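CEP104 (Gallus gallus, PDB 5JO8) is a centriolar protein that probably binds tubulin or microtubules through its TOG domain, an elongated array of helices. Local coordinates at residues A[66-71]-A[115-120]; A[62-67]-A[107-112]. One frame throughout, in Å; residues are numbered along the deposited sequence.

Contact 1: A[66-71]-A[115-120]; sequences KKLMEM and TQYVPK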
loop_
_atom_site.group_PDB
_atom_site.type_symbol
_atom_site.label_atom_id
_atom_site.label_comp_id
_atom_site.label_asym_id
_atom_site.label_seq_id
_atom_site.Cartn_x
_atom_site.Cartn_y
_atom_site.Cartn_z
ATOM N N LYS A 66 -5.193 -21.621 -6.180
ATOM C CA LYS A 66 -5.371 -22.712 -7.132
ATOM C C LYS A 66 -6.663 -22.593 -7.956
ATOM O O LYS A 66 -6.647 -22.785 -9.180
ATOM C CB LYS A 66 -5.341 -24.054 -6.409
ATOM C CG LYS A 66 -5.527 -25.242 -7.338
ATOM C CD LYS A 66 -5.251 -26.533 -6.594
ATOM C CE LYS A 66 -5.550 -27.746 -7.454
ATOM N NZ LYS A 66 -4.635 -27.838 -8.617
ATOM N N LYS A 67 -7.777 -22.282 -7.299
ATOM C CA LYS A 67 -9.065 -22.194 -7.995
ATOM C C LYS A 67 -9.025 -21.103 -9.074
ATOM O O LYS A 67 -9.461 -21.317 -10.210
ATOM C CB LYS A 67 -10.203 -21.940 -7.001
ATOM C CG LYS A 67 -11.601 -21.872 -7.633
ATOM C CD LYS A 67 -12.043 -23.233 -8.131
ATOM C CE LYS A 67 -13.425 -23.167 -8.767
ATOM N NZ LYS A 67 -14.458 -22.684 -7.807
ATOM N N LEU A 68 -8.507 -19.926 -8.732
ATOM C CA LEU A 68 -8.402 -18.860 -9.724
ATOM C C LEU A 68 -7.426 -19.184 -10.855
ATOM O O LEU A 68 -7.743 -18.923 -12.017
ATOM C CB LEU A 68 -8.031 -17.531 -9.066
ATOM C CG LEU A 68 -9.221 -16.696 -8.582
ATOM C CD1 LEU A 68 -9.881 -17.344 -7.376
ATOM C CD2 LEU A 68 -8.782 -15.267 -8.245
ATOM N N MET A 69 -6.259 -19.755 -10.528
ATOM C CA MET A 69 -5.253 -20.083 -11.539
ATOM C C MET A 69 -5.778 -21.096 -12.559
ATOM O O MET A 69 -5.387 -21.075 -13.727
ATOM C CB MET A 69 -3.965 -20.624 -10.891
ATOM C CG MET A 69 -3.067 -19.536 -10.291
ATOM S SD MET A 69 -2.383 -18.444 -11.550
ATOM C CE MET A 69 -1.273 -19.571 -12.403
ATOM N N GLU A 70 -6.675 -21.965 -12.121
ATOM C CA GLU A 70 -7.148 -23.044 -12.984
ATOM C C GLU A 70 -8.444 -22.722 -13.729
ATOM O O GLU A 70 -8.952 -23.555 -14.478
ATOM C CB GLU A 70 -7.244 -24.353 -12.197
ATOM C CG GLU A 70 -5.869 -24.839 -11.758
ATOM C CD GLU A 70 -5.898 -26.130 -10.958
ATOM O OE1 GLU A 70 -7.003 -26.598 -10.598
ATOM O OE2 GLU A 70 -4.801 -26.672 -10.691
ATOM N N MET A 71 -8.969 -21.508 -13.552
ATOM C CA MET A 71 -10.163 -21.100 -14.296
ATOM C C MET A 71 -9.861 -21.015 -15.786
ATOM O O MET A 71 -8.928 -20.327 -16.203
ATOM C CB MET A 71 -10.680 -19.744 -13.809
ATOM C CG MET A 71 -11.132 -19.727 -12.371
ATOM S SD MET A 71 -12.420 -20.926 -12.021
ATOM C CE MET A 71 -13.671 -20.443 -13.210
ATOM N N THR A 115 -1.231 -9.576 -11.486
ATOM C CA THR A 115 -0.231 -9.723 -12.538
ATOM C C THR A 115 -0.527 -10.865 -13.513
ATOM O O THR A 115 0.034 -10.913 -14.608
ATOM C CB THR A 115 1.184 -9.905 -11.952
ATOM O OG1 THR A 115 1.277 -11.178 -11.293
ATOM C CG2 THR A 115 1.518 -8.772 -10.966
ATOM N N GLN A 116 -1.430 -11.764 -13.138
ATOM C CA GLN A 116 -1.709 -12.919 -13.985
ATOM C C GLN A 116 -3.170 -13.043 -14.381
ATOM O O GLN A 116 -3.485 -13.155 -15.561
ATOM C CB GLN A 116 -1.262 -14.214 -13.306
ATOM C CG GLN A 116 0.233 -14.287 -13.071
ATOM C CD GLN A 116 0.659 -15.623 -12.490
ATOM O OE1 GLN A 116 0.512 -16.664 -13.126
ATOM N NE2 GLN A 116 1.159 -15.600 -11.271
ATOM N N TYR A 117 -4.056 -13.023 -13.392
ATOM C CA TYR A 117 -5.472 -13.331 -13.593
ATOM C C TYR A 117 -6.201 -12.260 -14.401
ATOM O O TYR A 117 -6.847 -12.563 -15.411
ATOM C CB TYR A 117 -6.117 -13.516 -12.228
ATOM C CG TYR A 117 -7.569 -13.939 -12.201
ATOM C CD1 TYR A 117 -7.920 -15.282 -12.185
ATOM C CD2 TYR A 117 -8.585 -12.991 -12.108
ATOM C CE1 TYR A 117 -9.250 -15.675 -12.116
ATOM C CE2 TYR A 117 -9.910 -13.367 -12.025
ATOM C CZ TYR A 117 -10.238 -14.711 -12.038
ATOM O OH TYR A 117 -11.558 -15.055 -11.933
ATOM N N VAL A 118 -6.130 -11.015 -13.951
ATOM C CA VAL A 118 -6.730 -9.926 -14.721
ATOM C C VAL A 118 -6.267 -9.883 -16.185
ATOM O O VAL A 118 -7.114 -9.860 -17.081
ATOM C CB VAL A 118 -6.594 -8.569 -14.002
ATOM C CG1 VAL A 118 -7.089 -7.439 -14.899
ATOM C CG2 VAL A 118 -7.381 -8.593 -12.710
ATOM N N PRO A 119 -4.946 -9.928 -16.448
ATOM C CA PRO A 119 -4.532 -9.933 -17.858
ATOM C C PRO A 119 -4.933 -11.190 -18.622
ATOM O O PRO A 119 -5.311 -11.084 -19.798
ATOM C CB PRO A 119 -3.003 -9.864 -17.783
ATOM C CG PRO A 119 -2.699 -9.333 -16.457
ATOM C CD PRO A 119 -3.790 -9.772 -15.545
ATOM N N LYS A 120 -4.842 -12.353 -17.980
ATOM C CA LYS A 120 -5.222 -13.620 -18.620
ATOM C C LYS A 120 -6.657 -13.554 -19.147
ATOM O O LYS A 120 -6.947 -13.988 -20.270
ATOM C CB LYS A 120 -5.088 -14.794 -17.637
ATOM C CG LYS A 120 -5.576 -16.151 -18.170
ATOM C CD LYS A 120 -5.397 -17.241 -17.113
ATOM C CE LYS A 120 -6.081 -18.551 -17.507
ATOM N NZ LYS A 120 -5.983 -19.574 -16.410
HETATM O O HOH W 1 -6.765 -17.937 -14.249
HETATM O O HOH W 2 -3.357 -19.834 -15.343
#

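Contact 2: A[62-67]-A[107-112]; sequences LAVYKK and LKLLKM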
loop_
_atom_site.group_PDB
_atom_site.type_symbol
_atom_site.label_atom_id
_atom_site.label_comp_id
_atom_site.label_asym_id
_atom_site.label_seq_id
_atom_site.Cartn_x
_atom_site.Cartn_y
_atom_site.Cartn_z
ATOM N N LEU A 62 -4.363 -20.582 -0.232
ATOM C CA LEU A 62 -3.700 -21.341 -1.285
ATOM C C LEU A 62 -4.711 -22.065 -2.173
ATOM O O LEU A 62 -4.473 -22.242 -3.368
ATOM C CB LEU A 62 -2.676 -22.307 -0.683
ATOM C CG LEU A 62 -1.536 -21.572 0.030
ATOM C CD1 LEU A 62 -0.541 -22.553 0.638
ATOM C CD2 LEU A 62 -0.840 -20.597 -0.925
ATOM N N ALA A 63 -5.836 -22.473 -1.598
ATOM C CA ALA A 63 -6.893 -23.103 -2.397
ATOM C C ALA A 63 -7.551 -22.093 -3.327
ATOM O O ALA A 63 -7.923 -22.431 -4.453
ATOM C CB ALA A 63 -7.943 -23.762 -1.511
ATOM N N VAL A 64 -7.701 -20.860 -2.853
ATOM C CA VAL A 64 -8.250 -19.794 -3.677
ATOM C C VAL A 64 -7.290 -19.508 -4.816
ATOM O O VAL A 64 -7.719 -19.346 -5.961
ATOM C CB VAL A 64 -8.546 -18.537 -2.843
ATOM C CG1 VAL A 64 -8.909 -17.352 -3.746
ATOM C CG2 VAL A 64 -9.652 -18.814 -1.853
ATOM N N TYR A 65 -5.996 -19.469 -4.510
ATOM C CA TYR A 65 -4.982 -19.284 -5.532
ATOM C C TYR A 65 -5.121 -20.364 -6.604
ATOM O O TYR A 65 -5.161 -20.070 -7.796
ATOM C CB TYR A 65 -3.581 -19.336 -4.901
ATOM C CG TYR A 65 -2.466 -19.464 -5.914
ATOM C CD1 TYR A 65 -2.074 -20.718 -6.386
ATOM C CD2 TYR A 65 -1.817 -18.343 -6.417
ATOM C CE1 TYR A 65 -1.082 -20.849 -7.321
ATOM C CE2 TYR A 65 -0.805 -18.472 -7.363
ATOM C CZ TYR A 65 -0.446 -19.733 -7.800
ATOM O OH TYR A 65 0.540 -19.890 -8.739
ATOM N N LYS A 66 -5.193 -21.621 -6.180
ATOM C CA LYS A 66 -5.371 -22.712 -7.132
ATOM C C LYS A 66 -6.663 -22.593 -7.956
ATOM O O LYS A 66 -6.647 -22.785 -9.180
ATOM C CB LYS A 66 -5.341 -24.054 -6.409
ATOM C CG LYS A 66 -5.527 -25.242 -7.338
ATOM C CD LYS A 66 -5.251 -26.533 -6.594
ATOM C CE LYS A 66 -5.550 -27.746 -7.454
ATOM N NZ LYS A 66 -4.635 -27.838 -8.617
ATOM N N LYS A 67 -7.777 -22.282 -7.299
ATOM C CA LYS A 67 -9.065 -22.194 -7.995
ATOM C C LYS A 67 -9.025 -21.103 -9.074
ATOM O O LYS A 67 -9.461 -21.317 -10.210
ATOM C CB LYS A 67 -10.203 -21.940 -7.001
ATOM C CG LYS A 67 -11.601 -21.872 -7.633
ATOM C CD LYS A 67 -12.043 -23.233 -8.131
ATOM C CE LYS A 67 -13.425 -23.167 -8.767
ATOM N NZ LYS A 67 -14.458 -22.684 -7.807
ATOM N N LEU A 107 -0.403 -12.352 0.105
ATOM C CA LEU A 107 0.381 -11.579 -0.852
ATOM C C LEU A 107 0.567 -12.344 -2.156
ATOM O O LEU A 107 0.512 -11.748 -3.233
ATOM C CB LEU A 107 1.758 -11.233 -0.287
ATOM C CG LEU A 107 1.796 -10.399 0.987
ATOM C CD1 LEU A 107 3.247 -10.067 1.337
ATOM C CD2 LEU A 107 0.977 -9.128 0.856
ATOM N N LYS A 108 0.811 -13.649 -2.059
ATOM C CA LYS A 108 0.962 -14.495 -3.233
ATOM C C LYS A 108 -0.315 -14.428 -4.066
ATOM O O LYS A 108 -0.273 -14.298 -5.285
ATOM C CB LYS A 108 1.230 -15.943 -2.809
ATOM C CG LYS A 108 1.337 -16.939 -3.942
ATOM C CD LYS A 108 1.417 -18.350 -3.373
ATOM C CE LYS A 108 1.235 -19.420 -4.437
ATOM N NZ LYS A 108 2.413 -19.555 -5.348
ATOM N N LEU A 109 -1.451 -14.514 -3.390
ATOM C CA LEU A 109 -2.737 -14.501 -4.062
ATOM C C LEU A 109 -2.983 -13.136 -4.699
ATOM O O LEU A 109 -3.380 -13.061 -5.864
ATOM C CB LEU A 109 -3.836 -14.827 -3.053
ATOM C CG LEU A 109 -5.287 -14.741 -3.515
ATOM C CD1 LEU A 109 -5.505 -15.542 -4.803
ATOM C CD2 LEU A 109 -6.183 -15.236 -2.386
ATOM N N LEU A 110 -2.736 -12.064 -3.943
ATOM C CA LEU A 110 -2.932 -10.712 -4.455
ATOM C C LEU A 110 -2.073 -10.429 -5.682
ATOM O O LEU A 110 -2.563 -9.925 -6.701
ATOM C CB LEU A 110 -2.639 -9.687 -3.367
ATOM C CG LEU A 110 -2.737 -8.220 -3.771
ATOM C CD1 LEU A 110 -4.145 -7.970 -4.323
ATOM C CD2 LEU A 110 -2.476 -7.344 -2.571
ATOM N N LYS A 111 -0.791 -10.781 -5.605
ATOM C CA LYS A 111 0.102 -10.563 -6.732
ATOM C C LYS A 111 -0.341 -11.350 -7.966
ATOM O O LYS A 111 -0.297 -10.841 -9.093
ATOM C CB LYS A 111 1.549 -10.918 -6.349
ATOM C CG LYS A 111 2.531 -10.671 -7.473
ATOM C CD LYS A 111 3.981 -10.918 -7.066
ATOM C CE LYS A 111 4.866 -10.746 -8.282
ATOM N NZ LYS A 111 6.279 -11.125 -7.999
ATOM N N MET A 112 -0.764 -12.590 -7.758
ATOM C CA MET A 112 -1.265 -13.417 -8.847
ATOM C C MET A 112 -2.511 -12.798 -9.496
ATOM O O MET A 112 -2.654 -12.812 -10.723
ATOM C CB MET A 112 -1.579 -14.824 -8.335
ATOM C CG MET A 112 -2.150 -15.775 -9.389
ATOM S SD MET A 112 -3.908 -15.618 -9.748
ATOM C CE MET A 112 -4.634 -16.233 -8.233
#

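Contact 1: A[66-71]-A[115-120]
Gln-116 meets Met-69 where the C-terminal part of helix 54-69 comes alongside helix 100-121, two neighbours in the HEAT-like helical array of a TOG domain. Gln-116 OE1 lies 3.5 Å from Met-69 CE; the thioether chain starts out away from helix 100-121, and its bends at chi2 and chi3 bring the methyl end back. Next comes Tyr-117, whose CG stands opposite the backbone N (chi1 -176°), carrying the ring across to Leu-68. There Leu-68 CD2 sits over the centre of one face, 4.0 Å from the centroid, as a CH-pi contact. Leu-68 O lies in the plane of the ring at its edge, while the phenol OH is hydrogen-bonded elsewhere, to Leu-80 O on helix 77-94. One turn on, Lys-120 stretches out fully and brings its ammonium among the last carbonyls of the first segment, where a positive charge should be well placed against the helix dipole. Water 1 accepts from NZ and donates to Leu-68 O; water 2 similarly links NZ to Met-69 O. A direct hydrogen bond runs from Lys-120 NZ to Met-71 O, 3.0 Å long, with a C=O...N angle of 153° and the nitrogen tilted 23° from the carbonyl plane.

Contact 2: A[62-67]-A[107-112]
A cation-pi contact between Lys-108 and the ring of Tyr-65 stands at the partly exposed margin of a near-parallel helix pair, with aliphatic packing continuing inward. Lys-108 crosses the tyrosine at about a right angle and lays the end of its chain on one face: CE is centred over the ring, 3.6 Å from the centroid. The chain is extended until its last torsion, where a bend (chi4 73°) swings the ammonium toward the phenol end. NZ therefore stays above the same face, 4.2 Å from the centroid and 26° off the ring normal, so methylene and charge both contribute. Leu-62 CD2 touches the lysine chain further back, 4.0 Å from Lys-108 CD.

Met-112 comes to the tyrosine from the other side of the ring plane. Its CG is 3.6 Å from Tyr-65 CE2, and SD, at 5.5 Å from the centroid, makes an oblique Met-aromatic contact. The tyrosine is thus held between a cationic chain and a thioether.

In the alpha-solenoid of a TOG domain, helices 54-69 and 100-121 run in nearly the same direction, with helix 77-94 packing against both. The two short segments here are inclined by 21°, and their axes approach to 9.4 Å. Leu-109 fills the inner side of this interface with its two methyls divided: CD1 rests against the backbone at Tyr-65 CA, 3.8 Å away, and CD2 meets Val-64 CG1 at 3.7 Å. Val-64 and Leu-109 are both buried, and both also touch helix 77-94, Val-64 on Ala-87 and Leu-90, Leu-109 on Val-91.

Both contacts join helix 54-69 to helix 100-121, and their centres lie about 9 Å apart. Along the chain the two first segments overlap at Lys-66 and Lys-67; helix 77-94 follows, then 107-112 and finally 115-120. Contact 2 therefore comes first along both helices and contact 1 follows toward their C-terminal ends, where the nearest CA atoms are further apart. They merge around Met-112, whose CG lies 3.4 Å from Met-69 SD. Tyr-117 N probably bonds to Met-112 O within the wider pi-type turn, tying the two levels of helix 100-121 together. One continuous seam thus unites neighbouring helices in the N-terminal half of the TOG domain.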